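Local coordinates for tumor necrosis factor ligand superfamily member 9 (Mus musculus, PDB 6MKB), which binds the receptor TNFRSF9 (4-1BB) as a TNF-family cytokine and induces proliferation of activated peripheral blood T cells, at residues Val86-Pro91 and Arg130-Leu135; Tyr60-Glu65 and Gln121-Lys126. One frame throughout, in Å; residues are numbered along the deposited sequence.

Both contacts are antiparallel strand pairs of the TNF homology domain, one in each layer of its beta sandwich. Contact 1 joins strands 80-90 and 129-140, and its outer face is largely polar: Gln88 with Ser132, Lys90 with Arg130. Contact 2 joins strands 58-70 and 115-125; its cross-strand side-chain contacts are all apolar, and the face bearing Tyr61 turns to the second subunit. Between the layers their inward residues meet in the core, Leu87 on Val62 and Leu123, Leu131 on Leu125, Val133 on Leu64. Contact 1 thus sets a charged and hydrogen-bonded surface over that core, whereas contact 2 backs it with an aromatic dimer face.

Contact 1. Residues Val86-Pro91 and Arg130-Leu135; sequences VLQAKP and RLSVGL
Arg130 starts the pairing opposite Lys90, its N and O bonded to the O and N of that residue. The two side chains touch only near their roots, CB of Arg130 to CB of Lys90 at 4.0 Å, and then part. Their charged ends meet again through one acid: Glu51 forms salt bridges with both, while Arg130 also reaches Glu46. Leu131 turns to the other face, into the sandwich, where its CD1 rests on Ala89 CB at 3.7 Å and its CG meets Leu87 CD1 at 3.8 Å.

Ser132 sits across from Gln88, with two backbone hydrogen bonds between them and a third between side chains. With chi1 at 72°, OG is tucked between the backbone N and the carbonyl carbon and donates to Gln88 OE1 over 2.7 Å. It arrives on a lone pair in the amide plane, at a C=O...O angle of 135°. Thr25 of strand 24-29 adds only a weak hydrogen bond to the same oxygen, leaving the serine as its main partner.

Val133 again points inward. Its CG2 lies 4.3 Å from Leu87 CD1, and its CA gives a C-H...O contact to Val86 O. At Gly134 the extended Gln88 chain runs along the strand surface and lays NE2 3.5 Å from the glycine CA. Here Val86 and Gly134 exchange a last pair of backbone bonds, Val86 N to Gly134 O at 2.8 Å.

Strand 24-29 and strand 51-54 flank strand 129-140 on its far edge, bonded to Val133 and Leu131 respectively, while Leu99 hydrogen-bonds to Leu87 on the other side of the pair. Phe159 and Leu161 of strand 149-166 cover the inward leucines and Val133 from the opposite layer.

Contact 2. Residues Tyr60-Glu65 and Gln121-Lys126; sequences YYVFLE and QLLLLK
The Tyr60 ring meets Leu125 obliquely, CD1 of the tyrosine lying 3.7 Å from CD1 of the leucine, with the two side chains crossing at about a right angle. Leu125 CB also approaches the ring at CD1, and Val54 touches both residues. The phenol oxygen of Tyr60 is anchored by a hydrogen bond to Ser56 O.

Tyr61, one residue on, turns to the other face of the sheet. Leu122 comes to the edge of its ring, near the ring plane, and CD2 of that leucine packs on Tyr61 CB at 3.8 Å. With CG opposite the backbone N (chi1 177°), the Tyr61 ring stacks with Phe162 and also meets Phe63 of the second subunit, their planes at about 35°.

Back on the Tyr60 face, Val62 CG2 touches Leu123 CD1 at 3.7 Å. Gln121 starts out on this face too, but its end leaves the partner strand, and the side chain packs on Asp95 and Leu99 of a loop.

Four backbone bonds fix the register. Tyr60 and Leu123 exchange a pair, with Leu123 N to Tyr60 O at 2.8 Å, and Val62 and Gln121 exchange another. Between these sits the non-hydrogen-bonded pair Tyr61 and Leu122, from which Leu122 CA sends a C-H...O contact of 3.3 Å to Tyr60 O. The two short segments run at 128° to each other, well off exactly antiparallel, yet the pairing continues beyond Val62, where Leu64 bonds to Trp119 of the same partner strand.

These two strands belong to the inner sheet of the TNF jelly roll: one face closes the hydrophobic core, the other, rich in aromatics, builds the subunit interface, in this crystal that of a dimer.

Contact 1. Residues Val86-Pro91 and Arg130-Leu135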
# COMPACT_ATOMS: atom_id res chain seq x y z
N VAL B 86 -7.25 10.34 5.71
CA VAL B 86 -8.51 10.37 4.96
C VAL B 86 -8.30 11.08 3.64
O VAL B 86 -7.93 12.25 3.64
CB VAL B 86 -9.65 11.03 5.80
CG1 VAL B 86 -10.97 11.03 5.03
CG2 VAL B 86 -9.83 10.34 7.16
N LEU B 87 -8.53 10.38 2.51
CA LEU B 87 -8.40 10.96 1.17
C LEU B 87 -9.62 11.80 0.90
O LEU B 87 -10.71 11.27 0.90
CB LEU B 87 -8.23 9.87 0.08
CG LEU B 87 -8.03 10.39 -1.38
CD1 LEU B 87 -6.71 11.12 -1.55
CD2 LEU B 87 -8.12 9.28 -2.38
N GLN B 88 -9.44 13.12 0.71
CA GLN B 88 -10.50 14.10 0.47
C GLN B 88 -10.51 14.48 -1.01
O GLN B 88 -9.60 15.17 -1.48
CB GLN B 88 -10.29 15.33 1.37
CG GLN B 88 -10.25 15.00 2.88
CD GLN B 88 -9.64 16.08 3.75
OE1 GLN B 88 -8.96 17.02 3.28
NE2 GLN B 88 -9.87 15.98 5.04
N ALA B 89 -11.50 13.99 -1.77
CA ALA B 89 -11.63 14.20 -3.21
C ALA B 89 -12.71 15.23 -3.56
O ALA B 89 -13.81 15.19 -3.01
CB ALA B 89 -11.92 12.88 -3.91
N LYS B 90 -12.37 16.15 -4.49
CA LYS B 90 -13.22 17.20 -5.05
C LYS B 90 -13.23 17.07 -6.58
O LYS B 90 -12.24 17.41 -7.21
CB LYS B 90 -12.74 18.59 -4.63
CG LYS B 90 -13.19 19.04 -3.25
CD LYS B 90 -12.57 20.39 -2.88
CE LYS B 90 -12.50 20.54 -1.39
NZ LYS B 90 -11.71 21.75 -1.00
N PRO B 91 -14.30 16.55 -7.22
CA PRO B 91 -15.57 16.07 -6.65
C PRO B 91 -15.40 14.68 -6.00
O PRO B 91 -14.38 14.02 -6.17
CB PRO B 91 -16.49 16.00 -7.87
CG PRO B 91 -15.56 15.61 -8.98
CD PRO B 91 -14.29 16.39 -8.70
N ARG B 130 -9.30 17.34 -7.65
CA ARG B 130 -8.52 17.86 -6.53
C ARG B 130 -8.57 16.84 -5.41
O ARG B 130 -9.64 16.33 -5.07
CB ARG B 130 -9.04 19.24 -6.08
CG ARG B 130 -8.86 20.27 -7.17
CD ARG B 130 -9.54 21.57 -6.88
NE ARG B 130 -8.95 22.59 -7.72
CZ ARG B 130 -7.94 23.38 -7.37
NH1 ARG B 130 -7.44 23.31 -6.14
NH2 ARG B 130 -7.39 24.20 -8.25
N LEU B 131 -7.39 16.51 -4.88
CA LEU B 131 -7.20 15.51 -3.85
C LEU B 131 -6.35 16.09 -2.72
O LEU B 131 -5.25 16.56 -2.95
CB LEU B 131 -6.49 14.29 -4.48
CG LEU B 131 -7.26 13.01 -4.83
CD1 LEU B 131 -8.59 13.25 -5.43
CD2 LEU B 131 -6.47 12.17 -5.80
N SER B 132 -6.88 16.09 -1.51
CA SER B 132 -6.17 16.53 -0.32
C SER B 132 -6.23 15.37 0.69
O SER B 132 -7.00 14.42 0.48
CB SER B 132 -6.76 17.84 0.23
OG SER B 132 -8.03 17.68 0.84
N VAL B 133 -5.41 15.41 1.74
CA VAL B 133 -5.38 14.33 2.73
C VAL B 133 -5.54 14.92 4.13
O VAL B 133 -4.75 15.79 4.54
CB VAL B 133 -4.08 13.48 2.62
CG1 VAL B 133 -4.06 12.34 3.65
CG2 VAL B 133 -3.91 12.94 1.20
N GLY B 134 -6.52 14.42 4.85
CA GLY B 134 -6.76 14.83 6.22
C GLY B 134 -6.22 13.83 7.22
O GLY B 134 -6.37 12.62 7.06
N LEU B 135 -5.53 14.34 8.23
CA LEU B 135 -5.09 13.54 9.34
C LEU B 135 -6.25 13.51 10.37
O LEU B 135 -6.79 14.57 10.71
CB LEU B 135 -3.79 14.12 9.93
CG LEU B 135 -3.28 13.49 11.26
CD1 LEU B 135 -2.79 12.04 11.07
CD2 LEU B 135 -2.21 14.36 11.89

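Contact 2. Residues Tyr60-Glu65 and Gln121-Lys126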
# COMPACT_ATOMS: atom_id res chain seq x y z
N TYR B 60 -6.86 6.03 -11.99
CA TYR B 60 -5.63 6.28 -11.26
C TYR B 60 -5.48 5.33 -10.10
O TYR B 60 -6.46 5.03 -9.41
CB TYR B 60 -5.58 7.74 -10.72
CG TYR B 60 -5.33 8.81 -11.76
CD1 TYR B 60 -6.36 9.29 -12.56
CD2 TYR B 60 -4.06 9.38 -11.90
CE1 TYR B 60 -6.13 10.28 -13.52
CE2 TYR B 60 -3.82 10.37 -12.85
CZ TYR B 60 -4.86 10.81 -13.67
OH TYR B 60 -4.63 11.79 -14.62
N TYR B 61 -4.25 4.87 -9.87
CA TYR B 61 -3.92 4.09 -8.70
C TYR B 61 -3.52 5.12 -7.67
O TYR B 61 -2.51 5.81 -7.86
CB TYR B 61 -2.80 3.11 -9.03
CG TYR B 61 -2.30 2.27 -7.87
CD1 TYR B 61 -1.43 2.81 -6.92
CD2 TYR B 61 -2.57 0.91 -7.80
CE1 TYR B 61 -0.92 2.04 -5.88
CE2 TYR B 61 -2.03 0.12 -6.79
CZ TYR B 61 -1.24 0.69 -5.81
OH TYR B 61 -0.73 -0.08 -4.79
N VAL B 62 -4.35 5.33 -6.64
CA VAL B 62 -4.07 6.33 -5.61
C VAL B 62 -3.55 5.60 -4.40
O VAL B 62 -4.07 4.53 -4.06
CB VAL B 62 -5.31 7.21 -5.30
CG1 VAL B 62 -4.91 8.43 -4.47
CG2 VAL B 62 -6.01 7.65 -6.58
N PHE B 63 -2.49 6.13 -3.77
CA PHE B 63 -1.87 5.48 -2.62
C PHE B 63 -1.60 6.48 -1.50
O PHE B 63 -1.36 7.66 -1.74
CB PHE B 63 -0.59 4.72 -3.01
CG PHE B 63 0.54 5.57 -3.57
CD1 PHE B 63 1.48 6.16 -2.73
CD2 PHE B 63 0.68 5.73 -4.95
CE1 PHE B 63 2.50 6.96 -3.26
CE2 PHE B 63 1.72 6.51 -5.47
CZ PHE B 63 2.63 7.11 -4.62
N LEU B 64 -1.65 5.95 -0.27
CA LEU B 64 -1.37 6.58 1.00
C LEU B 64 -0.48 5.68 1.80
O LEU B 64 -0.72 4.47 1.85
CB LEU B 64 -2.64 6.85 1.81
CG LEU B 64 -3.65 7.86 1.25
CD1 LEU B 64 -4.99 7.77 2.04
CD2 LEU B 64 -3.10 9.29 1.31
N GLU B 65 0.54 6.26 2.44
CA GLU B 65 1.42 5.51 3.33
C GLU B 65 1.64 6.32 4.60
O GLU B 65 2.26 7.37 4.55
CB GLU B 65 2.73 5.15 2.65
CG GLU B 65 3.57 4.25 3.54
CD GLU B 65 4.75 3.60 2.87
OE1 GLU B 65 5.49 2.88 3.58
OE2 GLU B 65 4.94 3.80 1.65
N GLN B 121 -6.12 2.42 -3.73
CA GLN B 121 -7.39 2.24 -4.40
C GLN B 121 -7.29 2.71 -5.84
O GLN B 121 -6.69 3.76 -6.10
CB GLN B 121 -8.52 2.98 -3.66
CG GLN B 121 -9.89 2.33 -3.90
CD GLN B 121 -10.48 1.88 -2.59
OE1 GLN B 121 -10.07 0.85 -2.01
NE2 GLN B 121 -11.41 2.66 -2.07
N LEU B 122 -7.91 1.95 -6.76
CA LEU B 122 -8.00 2.34 -8.15
C LEU B 122 -9.26 3.19 -8.27
O LEU B 122 -10.34 2.73 -7.92
CB LEU B 122 -8.02 1.11 -9.06
CG LEU B 122 -6.67 0.41 -9.31
CD1 LEU B 122 -6.89 -1.04 -9.75
CD2 LEU B 122 -5.83 1.17 -10.35
N LEU B 123 -9.10 4.46 -8.65
CA LEU B 123 -10.22 5.41 -8.72
C LEU B 123 -10.36 6.09 -10.07
O LEU B 123 -9.37 6.47 -10.70
CB LEU B 123 -10.05 6.52 -7.64
CG LEU B 123 -10.06 6.09 -6.16
CD1 LEU B 123 -9.44 7.16 -5.29
CD2 LEU B 123 -11.46 5.81 -5.68
N LEU B 124 -11.62 6.28 -10.50
CA LEU B 124 -11.92 7.04 -11.71
C LEU B 124 -11.91 8.52 -11.36
O LEU B 124 -12.72 8.98 -10.54
CB LEU B 124 -13.27 6.64 -12.34
CG LEU B 124 -13.34 5.31 -13.08
CD1 LEU B 124 -14.77 5.01 -13.42
CD2 LEU B 124 -12.46 5.31 -14.33
N LEU B 125 -10.94 9.24 -11.90
CA LEU B 125 -10.80 10.67 -11.66
C LEU B 125 -11.11 11.46 -12.94
O LEU B 125 -10.93 10.95 -14.06
CB LEU B 125 -9.39 11.02 -11.14
CG LEU B 125 -8.93 10.33 -9.82
CD1 LEU B 125 -7.55 10.81 -9.41
CD2 LEU B 125 -9.92 10.55 -8.67
N LYS B 126 -11.61 12.68 -12.75
CA LYS B 126 -12.02 13.62 -13.79
C LYS B 126 -10.92 14.64 -14.02
O LYS B 126 -9.98 14.73 -13.23
CB LYS B 126 -13.31 14.34 -13.37
CG LYS B 126 -14.46 13.46 -12.90
CD LYS B 126 -15.18 12.79 -14.05
CE LYS B 126 -16.53 12.24 -13.70
NZ LYS B 126 -17.26 11.85 -14.94